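Local coordinates for protein translation initiation factor eIF2B subunit delta (Schizosaccharomyces pombe, PDB 5B04) that serves as the delta subunit of the eIF2B complex, which catalyses exchange of GDP for GTP on the gamma subunit of initiation factor eIF2, at residues L329-L341 against T358-P371. Numbering follows the deposited sequence.
Sequences LSYIMQEVTKIFL and TSLISLLGHESNVP
Helix 358-367 is the crossover helix of a beta-alpha-beta unit in a Rossmann-like domain, between parallel strands 338-342 and 372-375; it runs back nearly antiparallel to strand 338-341 (160°), with the short helix 329-333 packed beside them. Where the strands begin to pair, the N-H of Ile-339 meets the carbonyl oxygen of Pro-371 almost head-on (N to O 3.2 Å, C=O...N 175°). CD1 of Ile-339 rests on the CA of Gly-365 (3.7 Å). Its other branch, CG2, meets CG2 of Ile-361, while Val-370 CG1 lies crosswise against Ile-339 CG1 at 3.6 Å. Met-333 lies over the C-terminal end of helix 358-367, CG beside Ser-368 CB (3.6 Å): CG stands anti to the backbone N, and the chain then bends at chi2 and chi3, which brings SD and CE over Gly-365 and SD to Val-370 CG2 (4.1 Å). With an alanine at Met-333, the cover of Gly-365 and Ser-368 and the sulfur beside Val-370 CG2 would probably be lost. Leu-329 splays its two methyls along one flank of the helix, CD1 on Ile-361 CD1 (3.7 Å) and CD2 between Leu-364 and the carbonyl oxygen of Leu-360. At the N-terminal end of helix 358-367, Leu-341 CD1 reaches tip to tip toward Thr-358 CG2 (3.6 Å), next to Ser-362 OG, which hydrogen-bonds to Thr-358 O from above the plane of that carbonyl, an oxygen that also takes Ser-362 N. A Schellman motif with Asn-369 at positive phi ends the helix and turns Val-370 inward. Strand 338-342 lies between 269-274 and 372-375 in the main sheet; Leu-272 touches Met-333, Val-336 and Ile-361, Val-372 backs Leu-341 and Ser-362, and the eIF2B beta subunit packs against Ser-330 and Leu-360.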
loop_
_atom_site.group_PDB
_atom_site.type_symbol
_atom_site.label_atom_id
_atom_site.label_comp_id
_atom_site.label_asym_id
_atom_site.label_seq_id
_atom_site.Cartn_x
_atom_site.Cartn_y
_atom_site.Cartn_z
ATOM N N LEU G 329 8.566 -7.239 20.416
ATOM C CA LEU G 329 9.191 -7.986 19.331
ATOM C C LEU G 329 10.456 -7.308 18.814
ATOM O O LEU G 329 11.499 -7.947 18.689
ATOM C CB LEU G 329 8.204 -8.184 18.182
ATOM C CG LEU G 329 8.690 -9.113 17.070
ATOM C CD1 LEU G 329 9.035 -10.481 17.637
ATOM C CD2 LEU G 329 7.645 -9.229 15.973
ATOM N N SER G 330 10.354 -6.016 18.514
ATOM C CA SER G 330 11.484 -5.240 18.010
ATOM C C SER G 330 12.686 -5.307 18.941
ATOM O O SER G 330 13.825 -5.442 18.496
ATOM C CB SER G 330 11.078 -3.782 17.810
ATOM O OG SER G 330 12.172 -3.006 17.354
ATOM N N TYR G 331 12.414 -5.207 20.237
ATOM C CA TYR G 331 13.454 -5.236 21.256
ATOM C C TYR G 331 14.176 -6.578 21.280
ATOM O O TYR G 331 15.394 -6.644 21.124
ATOM C CB TYR G 331 12.846 -4.939 22.630
ATOM C CG TYR G 331 13.836 -4.958 23.774
ATOM C CD1 TYR G 331 14.529 -3.811 24.136
ATOM C CD2 TYR G 331 14.068 -6.121 24.500
ATOM C CE1 TYR G 331 15.432 -3.822 25.183
ATOM C CE2 TYR G 331 14.969 -6.142 25.547
ATOM C CZ TYR G 331 15.647 -4.990 25.884
ATOM O OH TYR G 331 16.544 -5.005 26.926
ATOM N N ILE G 332 13.410 -7.647 21.465
ATOM C CA ILE G 332 13.973 -8.975 21.675
ATOM C C ILE G 332 14.563 -9.575 20.396
ATOM O O ILE G 332 15.378 -10.496 20.456
ATOM C CB ILE G 332 12.906 -9.938 22.249
ATOM C CG1 ILE G 332 13.565 -11.155 22.902
ATOM C CG2 ILE G 332 11.908 -10.347 21.172
ATOM C CD1 ILE G 332 14.518 -10.804 24.021
ATOM N N MET G 333 14.164 -9.043 19.244
ATOM C CA MET G 333 14.606 -9.578 17.958
ATOM C C MET G 333 16.111 -9.410 17.759
ATOM O O MET G 333 16.745 -10.198 17.058
ATOM C CB MET G 333 13.849 -8.903 16.810
ATOM C CG MET G 333 14.169 -9.458 15.430
ATOM S SD MET G 333 13.672 -11.179 15.216
ATOM C CE MET G 333 11.891 -11.040 15.341
ATOM N N GLN G 334 16.681 -8.391 18.393
ATOM C CA GLN G 334 18.105 -8.104 18.248
ATOM C C GLN G 334 18.982 -9.193 18.864
ATOM O O GLN G 334 20.187 -9.243 18.613
ATOM C CB GLN G 334 18.440 -6.747 18.872
ATOM C CG GLN G 334 17.780 -5.572 18.172
ATOM C CD GLN G 334 18.647 -4.329 18.179
ATOM O OE1 GLN G 334 19.147 -3.913 19.224
ATOM N NE2 GLN G 334 18.833 -3.730 17.008
ATOM N N GLU G 335 18.376 -10.063 19.665
ATOM C CA GLU G 335 19.093 -11.184 20.260
ATOM C C GLU G 335 18.895 -12.459 19.445
ATOM O O GLU G 335 19.707 -13.382 19.510
ATOM C CB GLU G 335 18.633 -11.412 21.703
ATOM C CG GLU G 335 19.041 -10.316 22.675
ATOM C CD GLU G 335 18.455 -10.520 24.061
ATOM O OE1 GLU G 335 18.132 -11.675 24.411
ATOM O OE2 GLU G 335 18.319 -9.525 24.804
ATOM N N VAL G 336 17.814 -12.495 18.672
ATOM C CA VAL G 336 17.415 -13.693 17.936
ATOM C C VAL G 336 18.286 -13.947 16.707
ATOM O O VAL G 336 18.608 -13.021 15.961
ATOM C CB VAL G 336 15.940 -13.597 17.498
ATOM C CG1 VAL G 336 15.500 -14.873 16.800
ATOM C CG2 VAL G 336 15.052 -13.313 18.698
ATOM N N THR G 337 18.662 -15.207 16.502
ATOM C CA THR G 337 19.445 -15.598 15.333
ATOM C C THR G 337 18.631 -16.456 14.367
ATOM O O THR G 337 18.926 -16.502 13.173
ATOM C CB THR G 337 20.715 -16.371 15.735
ATOM O OG1 THR G 337 20.350 -17.569 16.432
ATOM C CG2 THR G 337 21.601 -15.517 16.627
ATOM N N LYS G 338 17.612 -17.137 14.885
ATOM C CA LYS G 338 16.750 -17.979 14.057
ATOM C C LYS G 338 15.301 -17.968 14.535
ATOM O O LYS G 338 15.031 -17.905 15.734
ATOM C CB LYS G 338 17.271 -19.418 14.026
ATOM C CG LYS G 338 18.421 -19.643 13.061
ATOM C CD LYS G 338 18.858 -21.097 13.043
ATOM C CE LYS G 338 20.028 -21.301 12.095
ATOM N NZ LYS G 338 21.222 -20.516 12.511
ATOM N N ILE G 339 14.373 -18.036 13.585
ATOM C CA ILE G 339 12.948 -18.065 13.895
ATOM C C ILE G 339 12.300 -19.334 13.354
ATOM O O ILE G 339 12.406 -19.638 12.166
ATOM C CB ILE G 339 12.217 -16.841 13.313
ATOM C CG1 ILE G 339 12.790 -15.550 13.897
ATOM C CG2 ILE G 339 10.723 -16.928 13.586
ATOM C CD1 ILE G 339 12.278 -14.299 13.221
ATOM N N PHE G 340 11.627 -20.072 14.231
ATOM C CA PHE G 340 10.960 -21.308 13.838
ATOM C C PHE G 340 9.450 -21.185 13.989
ATOM O O PHE G 340 8.951 -20.803 15.047
ATOM C CB PHE G 340 11.479 -22.486 14.664
ATOM C CG PHE G 340 12.821 -22.992 14.221
ATOM C CD1 PHE G 340 13.954 -22.209 14.359
ATOM C CD2 PHE G 340 12.950 -24.256 13.670
ATOM C CE1 PHE G 340 15.190 -22.674 13.953
ATOM C CE2 PHE G 340 14.184 -24.728 13.264
ATOM C CZ PHE G 340 15.306 -23.935 13.406
ATOM N N LEU G 341 8.728 -21.514 12.924
ATOM C CA LEU G 341 7.279 -21.366 12.914
ATOM C C LEU G 341 6.565 -22.666 12.564
ATOM O O LEU G 341 6.963 -23.380 11.644
ATOM C CB LEU G 341 6.866 -20.275 11.927
ATOM C CG LEU G 341 7.521 -18.907 12.111
ATOM C CD1 LEU G 341 7.093 -17.960 11.004
ATOM C CD2 LEU G 341 7.179 -18.330 13.475
ATOM N N THR G 358 1.792 -14.190 13.559
ATOM C CA THR G 358 2.926 -14.838 12.905
ATOM C C THR G 358 3.593 -13.975 11.829
ATOM O O THR G 358 4.818 -13.984 11.695
ATOM C CB THR G 358 2.496 -16.177 12.278
ATOM O OG1 THR G 358 1.805 -16.962 13.258
ATOM C CG2 THR G 358 3.705 -16.951 11.780
ATOM N N SER G 359 2.794 -13.233 11.068
ATOM C CA SER G 359 3.336 -12.369 10.020
ATOM C C SER G 359 4.208 -11.263 10.601
ATOM O O SER G 359 5.222 -10.889 10.010
ATOM C CB SER G 359 2.212 -11.754 9.194
ATOM O OG SER G 359 1.323 -11.039 10.032
ATOM N N LEU G 360 3.803 -10.739 11.753
ATOM C CA LEU G 360 4.579 -9.712 12.437
ATOM C C LEU G 360 5.927 -10.269 12.879
ATOM O O LEU G 360 6.946 -9.580 12.807
ATOM C CB LEU G 360 3.808 -9.163 13.639
ATOM C CG LEU G 360 2.683 -8.182 13.307
ATOM C CD1 LEU G 360 1.865 -7.857 14.546
ATOM C CD2 LEU G 360 3.249 -6.913 12.688
ATOM N N ILE G 361 5.923 -11.520 13.332
ATOM C CA ILE G 361 7.155 -12.211 13.691
ATOM C C ILE G 361 8.082 -12.290 12.484
ATOM O O ILE G 361 9.267 -11.963 12.570
ATOM C CB ILE G 361 6.881 -13.640 14.208
ATOM C CG1 ILE G 361 5.927 -13.613 15.404
ATOM C CG2 ILE G 361 8.183 -14.337 14.572
ATOM C CD1 ILE G 361 6.534 -13.029 16.659
ATOM N N SER G 362 7.525 -12.713 11.355
ATOM C CA SER G 362 8.296 -12.906 10.135
ATOM C C SER G 362 8.739 -11.583 9.517
ATOM O O SER G 362 9.811 -11.499 8.918
ATOM C CB SER G 362 7.481 -13.706 9.120
ATOM O OG SER G 362 6.944 -14.876 9.711
ATOM N N LEU G 363 7.911 -10.552 9.663
ATOM C CA LEU G 363 8.219 -9.244 9.094
ATOM C C LEU G 363 9.397 -8.586 9.805
ATOM O O LEU G 363 10.365 -8.174 9.165
ATOM C CB LEU G 363 6.994 -8.329 9.152
ATOM C CG LEU G 363 7.194 -6.909 8.618
ATOM C CD1 LEU G 363 7.767 -6.935 7.209
ATOM C CD2 LEU G 363 5.887 -6.137 8.647
ATOM N N LEU G 364 9.311 -8.483 11.128
ATOM C CA LEU G 364 10.387 -7.888 11.912
ATOM C C LEU G 364 11.629 -8.772 11.890
ATOM O O LEU G 364 12.751 -8.282 12.016
ATOM C CB LEU G 364 9.940 -7.639 13.355
ATOM C CG LEU G 364 9.234 -6.307 13.626
ATOM C CD1 LEU G 364 7.797 -6.329 13.125
ATOM C CD2 LEU G 364 9.287 -5.962 15.105
ATOM N N GLY G 365 11.419 -10.075 11.731
ATOM C CA GLY G 365 12.520 -11.010 11.603
ATOM C C GLY G 365 13.294 -10.748 10.328
ATOM O O GLY G 365 14.523 -10.810 10.309
ATOM N N HIS G 366 12.562 -10.448 9.260
ATOM C CA HIS G 366 13.165 -10.122 7.974
ATOM C C HIS G 366 14.000 -8.850 8.072
ATOM O O HIS G 366 15.083 -8.758 7.493
ATOM C CB HIS G 366 12.082 -9.964 6.902
ATOM C CG HIS G 366 12.619 -9.720 5.526
ATOM N ND1 HIS G 366 13.142 -8.506 5.135
ATOM C CD2 HIS G 366 12.705 -10.532 4.446
ATOM C CE1 HIS G 366 13.533 -8.582 3.875
ATOM N NE2 HIS G 366 13.277 -9.801 3.434
ATOM N N GLU G 367 13.491 -7.872 8.814
ATOM C CA GLU G 367 14.168 -6.588 8.966
ATOM C C GLU G 367 15.457 -6.715 9.772
ATOM O O GLU G 367 16.335 -5.858 9.690
ATOM C CB GLU G 367 13.236 -5.569 9.625
ATOM C CG GLU G 367 12.088 -5.117 8.737
ATOM C CD GLU G 367 12.566 -4.431 7.472
ATOM O OE1 GLU G 367 12.906 -3.231 7.536
ATOM O OE2 GLU G 367 12.605 -5.094 6.413
ATOM N N SER G 368 15.564 -7.787 10.550
ATOM C CA SER G 368 16.758 -8.031 11.349
ATOM C C SER G 368 17.616 -9.135 10.739
ATOM O O SER G 368 18.470 -9.710 11.415
ATOM C CB SER G 368 16.380 -8.393 12.786
ATOM O OG SER G 368 15.783 -7.291 13.449
ATOM N N ASN G 369 17.372 -9.424 9.463
ATOM C CA ASN G 369 18.135 -10.418 8.709
ATOM C C ASN G 369 18.086 -11.816 9.323
ATOM O O ASN G 369 19.021 -12.601 9.172
ATOM C CB ASN G 369 19.594 -9.974 8.568
ATOM C CG ASN G 369 19.727 -8.608 7.925
ATOM O OD1 ASN G 369 18.984 -8.267 7.004
ATOM N ND2 ASN G 369 20.675 -7.816 8.411
ATOM N N VAL G 370 16.989 -12.123 10.008
ATOM C CA VAL G 370 16.828 -13.421 10.651
ATOM C C VAL G 370 16.022 -14.373 9.772
ATOM O O VAL G 370 14.938 -14.023 9.304
ATOM C CB VAL G 370 16.134 -13.285 12.021
ATOM C CG1 VAL G 370 16.054 -14.635 12.711
ATOM C CG2 VAL G 370 16.873 -12.283 12.892
ATOM N N PRO G 371 16.558 -15.581 9.535
ATOM C CA PRO G 371 15.872 -16.606 8.742
ATOM C C PRO G 371 14.517 -16.997 9.324
ATOM O O PRO G 371 14.406 -17.244 10.525
ATOM C CB PRO G 371 16.840 -17.792 8.792
ATOM C CG PRO G 371 18.173 -17.174 9.019
ATOM C CD PRO G 371 17.917 -15.999 9.917
#